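Local coordinates for CRISPR-associated endonuclease Cas9 (Campylobacter jejuni subsp. jejuni serotype O:2, PDB 5X2H), which uses a guide RNA to recognise matching foreign DNA and cleaves it as part of CRISPR adaptive immunity in bacteria, at residues L409-L413 with A423-L429; T538-R542 with D561-I565. One frame throughout, in Å; residues are numbered along the deposited sequence.

Interaction 1: residues L409-L413 with A423-L429; sequences LVTPL and ACNELNL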
loop_
_atom_site.group_PDB
_atom_site.type_symbol
_atom_site.label_atom_id
_atom_site.label_comp_id
_atom_site.label_asym_id
_atom_site.label_seq_id
_atom_site.Cartn_x
_atom_site.Cartn_y
_atom_site.Cartn_z
ATOM N N LEU A 409 29.480 2.757 -22.766
ATOM C CA LEU A 409 29.678 3.688 -23.869
ATOM C C LEU A 409 30.136 5.064 -23.409
ATOM O O LEU A 409 31.064 5.630 -23.992
ATOM C CB LEU A 409 28.381 3.826 -24.674
ATOM C CG LEU A 409 27.826 2.545 -25.301
ATOM C CD1 LEU A 409 26.411 2.771 -25.811
ATOM C CD2 LEU A 409 28.736 2.068 -26.424
ATOM N N VAL A 410 29.508 5.611 -22.366
ATOM C CA VAL A 410 29.806 6.974 -21.941
ATOM C C VAL A 410 31.125 7.038 -21.180
ATOM O O VAL A 410 31.903 7.984 -21.345
ATOM C CB VAL A 410 28.638 7.523 -21.101
ATOM C CG1 VAL A 410 28.955 8.918 -20.592
ATOM C CG2 VAL A 410 27.355 7.524 -21.918
ATOM N N THR A 411 31.397 6.037 -20.344
ATOM C CA THR A 411 32.586 6.084 -19.496
ATOM C C THR A 411 33.899 6.141 -20.272
ATOM O O THR A 411 34.794 6.892 -19.844
ATOM C CB THR A 411 32.582 4.889 -18.535
ATOM O OG1 THR A 411 31.266 4.710 -17.997
ATOM C CG2 THR A 411 33.552 5.128 -17.393
ATOM N N PRO A 412 34.103 5.400 -21.372
ATOM C CA PRO A 412 35.379 5.547 -22.098
ATOM C C PRO A 412 35.621 6.952 -22.615
ATOM O O PRO A 412 36.766 7.420 -22.602
ATOM C CB PRO A 412 35.247 4.534 -23.245
ATOM C CG PRO A 412 34.291 3.524 -22.742
ATOM C CD PRO A 412 33.301 4.290 -21.917
ATOM N N LEU A 413 34.573 7.644 -23.071
ATOM C CA LEU A 413 34.753 9.008 -23.556
ATOM C C LEU A 413 35.025 9.970 -22.406
ATOM O O LEU A 413 35.831 10.897 -22.543
ATOM C CB LEU A 413 33.527 9.455 -24.350
ATOM C CG LEU A 413 33.161 8.624 -25.581
ATOM C CD1 LEU A 413 32.045 9.304 -26.357
ATOM C CD2 LEU A 413 34.374 8.403 -26.467
ATOM N N ALA A 423 29.903 13.339 -24.249
ATOM C CA ALA A 423 29.954 11.916 -24.558
ATOM C C ALA A 423 28.650 11.445 -25.184
ATOM O O ALA A 423 28.660 10.663 -26.142
ATOM C CB ALA A 423 30.265 11.117 -23.292
ATOM N N CYS A 424 27.516 11.918 -24.664
ATOM C CA CYS A 424 26.227 11.507 -25.209
ATOM C C CYS A 424 26.026 12.044 -26.621
ATOM O O CYS A 424 25.468 11.352 -27.480
ATOM C CB CYS A 424 25.098 11.965 -24.286
ATOM S SG CYS A 424 25.088 11.167 -22.653
ATOM N N ASN A 425 26.477 13.271 -26.886
ATOM C CA ASN A 425 26.318 13.825 -28.226
ATOM C C ASN A 425 27.228 13.123 -29.227
ATOM O O ASN A 425 26.837 12.897 -30.378
ATOM C CB ASN A 425 26.588 15.329 -28.214
ATOM C CG ASN A 425 26.200 15.998 -29.522
ATOM O OD1 ASN A 425 27.058 16.419 -30.300
ATOM N ND2 ASN A 425 24.899 16.087 -29.775
ATOM N N GLU A 426 28.445 12.766 -28.810
ATOM C CA GLU A 426 29.353 12.058 -29.708
ATOM C C GLU A 426 28.851 10.652 -30.008
ATOM O O GLU A 426 29.038 10.143 -31.120
ATOM C CB GLU A 426 30.758 12.014 -29.110
ATOM C CG GLU A 426 31.732 11.143 -29.887
ATOM C CD GLU A 426 33.163 11.312 -29.426
ATOM O OE1 GLU A 426 33.445 12.298 -28.713
ATOM O OE2 GLU A 426 34.005 10.460 -29.777
ATOM N N LEU A 427 28.208 10.010 -29.036
ATOM C CA LEU A 427 27.661 8.672 -29.208
ATOM C C LEU A 427 26.264 8.675 -29.808
ATOM O O LEU A 427 25.733 7.597 -30.102
ATOM C CB LEU A 427 27.637 7.937 -27.864
ATOM C CG LEU A 427 28.999 7.607 -27.258
ATOM C CD1 LEU A 427 28.852 7.201 -25.806
ATOM C CD2 LEU A 427 29.696 6.513 -28.056
ATOM N N ASN A 428 25.665 9.852 -30.006
ATOM C CA ASN A 428 24.279 9.971 -30.462
ATOM C C ASN A 428 23.327 9.247 -29.513
ATOM O O ASN A 428 22.410 8.543 -29.938
ATOM C CB ASN A 428 24.116 9.465 -31.898
ATOM C CG ASN A 428 24.902 10.291 -32.898
ATOM O OD1 ASN A 428 25.673 9.757 -33.697
ATOM N ND2 ASN A 428 24.713 11.605 -32.855
ATOM N N LEU A 429 23.558 9.417 -28.214
ATOM C CA LEU A 429 22.683 8.870 -27.184
ATOM C C LEU A 429 21.611 9.896 -26.843
ATOM O O LEU A 429 21.923 10.995 -26.370
ATOM C CB LEU A 429 23.483 8.495 -25.937
ATOM C CG LEU A 429 23.963 7.049 -25.810
ATOM C CD1 LEU A 429 25.010 6.935 -24.717
ATOM C CD2 LEU A 429 22.788 6.131 -25.518
#
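Leu409, Val410 and Leu413 pack against Ala423, Leu427 and Leu429 in an apolar contact between two consecutive helices, 404-415 and 420-427. The contact is partly buried, away from the annotated RuvC site and about 6 Å from the bound nucleic acid at its nearest atom. The ends of Leu413 and Leu427 meet head-on, with Leu413 CD1 3.6 Å from Leu427 CG. With CG anti to its own carbonyl carbon (chi1 -67°), the Leu427 side chain brings CD1 over the first helix, 3.6 Å from Leu409 CB. The same methyl also rests on the backbone carbonyl of Leu409.

The two helices, joined by a short turn, form a helical corner. The axes of the contacting segments approach to 9.4 Å and run at 114° to each other. The closest backbones are at Val410 and Ala423, where the small Ala423 side chain permits a CA-CA distance of 5.6 Å. Ala423 CB fits between Val410 CG1, at 3.7 Å, and Leu413 CB, at 3.8 Å. The other Val410 branch, CG2, meets Leu429 CD1 at 3.7 Å. Leu429 comes just past the end of its helix. A Schellman motif closes that end, with Asn428 at positive phi and Leu429 N bonded to Cys424 O. This turn directs Leu429 back toward Val410. Phe254 touches both Cys424 and Leu429 from a neighbouring loop. At the exposed edge, the extended Glu426 side chain passes obliquely over the end of Leu413, carboxylate included, while Glu426 OE1 is salt-bridged to Lys418 in the connecting turn.

Interaction 2: residues T538-R542 with D561-I565; sequences TSALR and DAVII
Arg542 NH1 and Asp561 OD1 form a salt bridge, 2.7 Å apart. The hydrogen bond within it is weak, because the N-H...O angle is only 119°. Asp561 sits at the edge of the guanidinium, with its carboxylate plane turned 74° from the guanidinium plane. This is therefore a single-oxygen contact, not a flat two-pronged pair. A bend in the Arg542 chain at chi3 carries the guanidinium over to Asp561.

Below the bridge, Ile564 lies between the helices and touches Thr538, Leu541 and Arg542. The Ile564 side chain crosses the Arg542 stem at about a right angle, with Ile564 CD1 3.8 Å from Arg542 CG. Ile564 CG2 lies 4.0 Å from Leu541 CD1 and equally near Thr538 CB. Farther along, Thr538 CG2 meets Ile565 CD1 at 3.5 Å. The helices 535-544 and 557-566 belong to the RuvC domain, which has an RNase H-like fold, and the axes of the contacting segments run at 114°. On the other side of helix 557-566, Val563 packs on the central sheet.

Thr538 and Asp561 each lie beside a predicted magnesium ligand. Thr538 OG1 is hydrogen-bonded to Glu485, and Asp561 touches Asp14. Thr538 OG1, also bonded to Gly535 O, would help position Glu485 from the second shell if the predicted metal site is correct. The one-oxygen, poorly angled bridge probably fixes the rotation of the Asp561 carboxylate only loosely.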
loop_
_atom_site.group_PDB
_atom_site.type_symbol
_atom_site.label_atom_id
_atom_site.label_comp_id
_atom_site.label_asym_id
_atom_site.label_seq_id
_atom_site.Cartn_x
_atom_site.Cartn_y
_atom_site.Cartn_z
ATOM N N THR A 538 -4.429 31.604 -10.560
ATOM C CA THR A 538 -5.825 31.181 -10.605
ATOM C C THR A 538 -6.567 31.588 -9.337
ATOM O O THR A 538 -7.758 31.920 -9.387
ATOM C CB THR A 538 -5.910 29.671 -10.812
ATOM O OG1 THR A 538 -5.372 28.999 -9.665
ATOM C CG2 THR A 538 -5.117 29.269 -12.043
ATOM N N SER A 539 -5.882 31.567 -8.191
ATOM C CA SER A 539 -6.501 32.034 -6.957
ATOM C C SER A 539 -6.731 33.539 -6.984
ATOM O O SER A 539 -7.699 34.027 -6.390
ATOM C CB SER A 539 -5.636 31.647 -5.758
ATOM O OG SER A 539 -5.451 30.243 -5.699
ATOM N N ALA A 540 -5.860 34.286 -7.668
ATOM C CA ALA A 540 -6.059 35.725 -7.791
ATOM C C ALA A 540 -7.200 36.053 -8.747
ATOM O O ALA A 540 -7.908 37.046 -8.547
ATOM C CB ALA A 540 -4.766 36.397 -8.251
ATOM N N LEU A 541 -7.391 35.237 -9.787
ATOM C CA LEU A 541 -8.524 35.436 -10.684
ATOM C C LEU A 541 -9.840 35.103 -9.993
ATOM O O LEU A 541 -10.865 35.737 -10.273
ATOM C CB LEU A 541 -8.345 34.588 -11.946
ATOM C CG LEU A 541 -8.862 35.131 -13.284
ATOM C CD1 LEU A 541 -8.300 34.311 -14.435
ATOM C CD2 LEU A 541 -10.385 35.153 -13.344
ATOM N N ARG A 542 -9.830 34.118 -9.089
ATOM C CA ARG A 542 -11.040 33.777 -8.347
ATOM C C ARG A 542 -11.531 34.963 -7.528
ATOM O O ARG A 542 -12.736 35.234 -7.471
ATOM C CB ARG A 542 -10.776 32.573 -7.443
ATOM C CG ARG A 542 -11.971 31.655 -7.248
ATOM C CD ARG A 542 -11.787 30.758 -6.031
ATOM N NE ARG A 542 -10.377 30.524 -5.723
ATOM C CZ ARG A 542 -9.654 29.527 -6.224
ATOM N NH1 ARG A 542 -10.204 28.661 -7.063
ATOM N NH2 ARG A 542 -8.378 29.396 -5.884
ATOM N N ASP A 561 -13.404 26.545 -11.083
ATOM C CA ASP A 561 -11.949 26.592 -11.150
ATOM C C ASP A 561 -11.455 26.184 -12.532
ATOM O O ASP A 561 -10.554 26.820 -13.085
ATOM C CB ASP A 561 -11.338 25.697 -10.071
ATOM C CG ASP A 561 -11.698 26.146 -8.668
ATOM O OD1 ASP A 561 -12.045 27.333 -8.491
ATOM O OD2 ASP A 561 -11.633 25.313 -7.740
ATOM N N ALA A 562 -12.046 25.134 -13.111
ATOM C CA ALA A 562 -11.668 24.721 -14.458
ATOM C C ALA A 562 -12.014 25.796 -15.480
ATOM O O ALA A 562 -11.288 25.987 -16.462
ATOM C CB ALA A 562 -12.347 23.399 -14.814
ATOM N N VAL A 563 -13.124 26.508 -15.267
ATOM C CA VAL A 563 -13.432 27.655 -16.115
ATOM C C VAL A 563 -12.352 28.719 -15.977
ATOM O O VAL A 563 -12.004 29.396 -16.951
ATOM C CB VAL A 563 -14.832 28.208 -15.776
ATOM C CG1 VAL A 563 -15.117 29.475 -16.566
ATOM C CG2 VAL A 563 -15.894 27.162 -16.059
ATOM N N ILE A 564 -11.789 28.869 -14.776
ATOM C CA ILE A 564 -10.691 29.809 -14.583
ATOM C C ILE A 564 -9.432 29.313 -15.282
ATOM O O ILE A 564 -8.701 30.098 -15.898
ATOM C CB ILE A 564 -10.449 30.050 -13.080
ATOM C CG1 ILE A 564 -11.605 30.848 -12.474
ATOM C CG2 ILE A 564 -9.126 30.771 -12.852
ATOM C CD1 ILE A 564 -11.424 31.155 -11.003
ATOM N N ILE A 565 -9.162 28.005 -15.209
ATOM C CA ILE A 565 -7.959 27.457 -15.835
ATOM C C ILE A 565 -7.981 27.699 -17.339
ATOM O O ILE A 565 -6.939 27.945 -17.959
ATOM C CB ILE A 565 -7.808 25.956 -15.514
ATOM C CG1 ILE A 565 -7.924 25.692 -14.014
ATOM C CG2 ILE A 565 -6.473 25.434 -16.013
ATOM C CD1 ILE A 565 -7.009 26.535 -13.177
#

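Overall arrangement
From the N terminus, the chain first builds the RuvC strands 10-15, 19-26 and 29-37, then runs through a long, mainly helical region. Interaction 1 comes near the end of that region and closes a short loop of nine residues between successive helices. Helix 456-476 and strand 481-485 follow, bringing the chain back to the RuvC sheet. After strand 530-532, interaction 2 closes a longer loop of 18 residues and joins two helices beside that sheet. The two loops are in series and neither nest nor cross. The centres of interactions 1 and 2 are about 46 Å apart, and the two contacts do not touch. One is local to the helical region, the other to the nuclease domain.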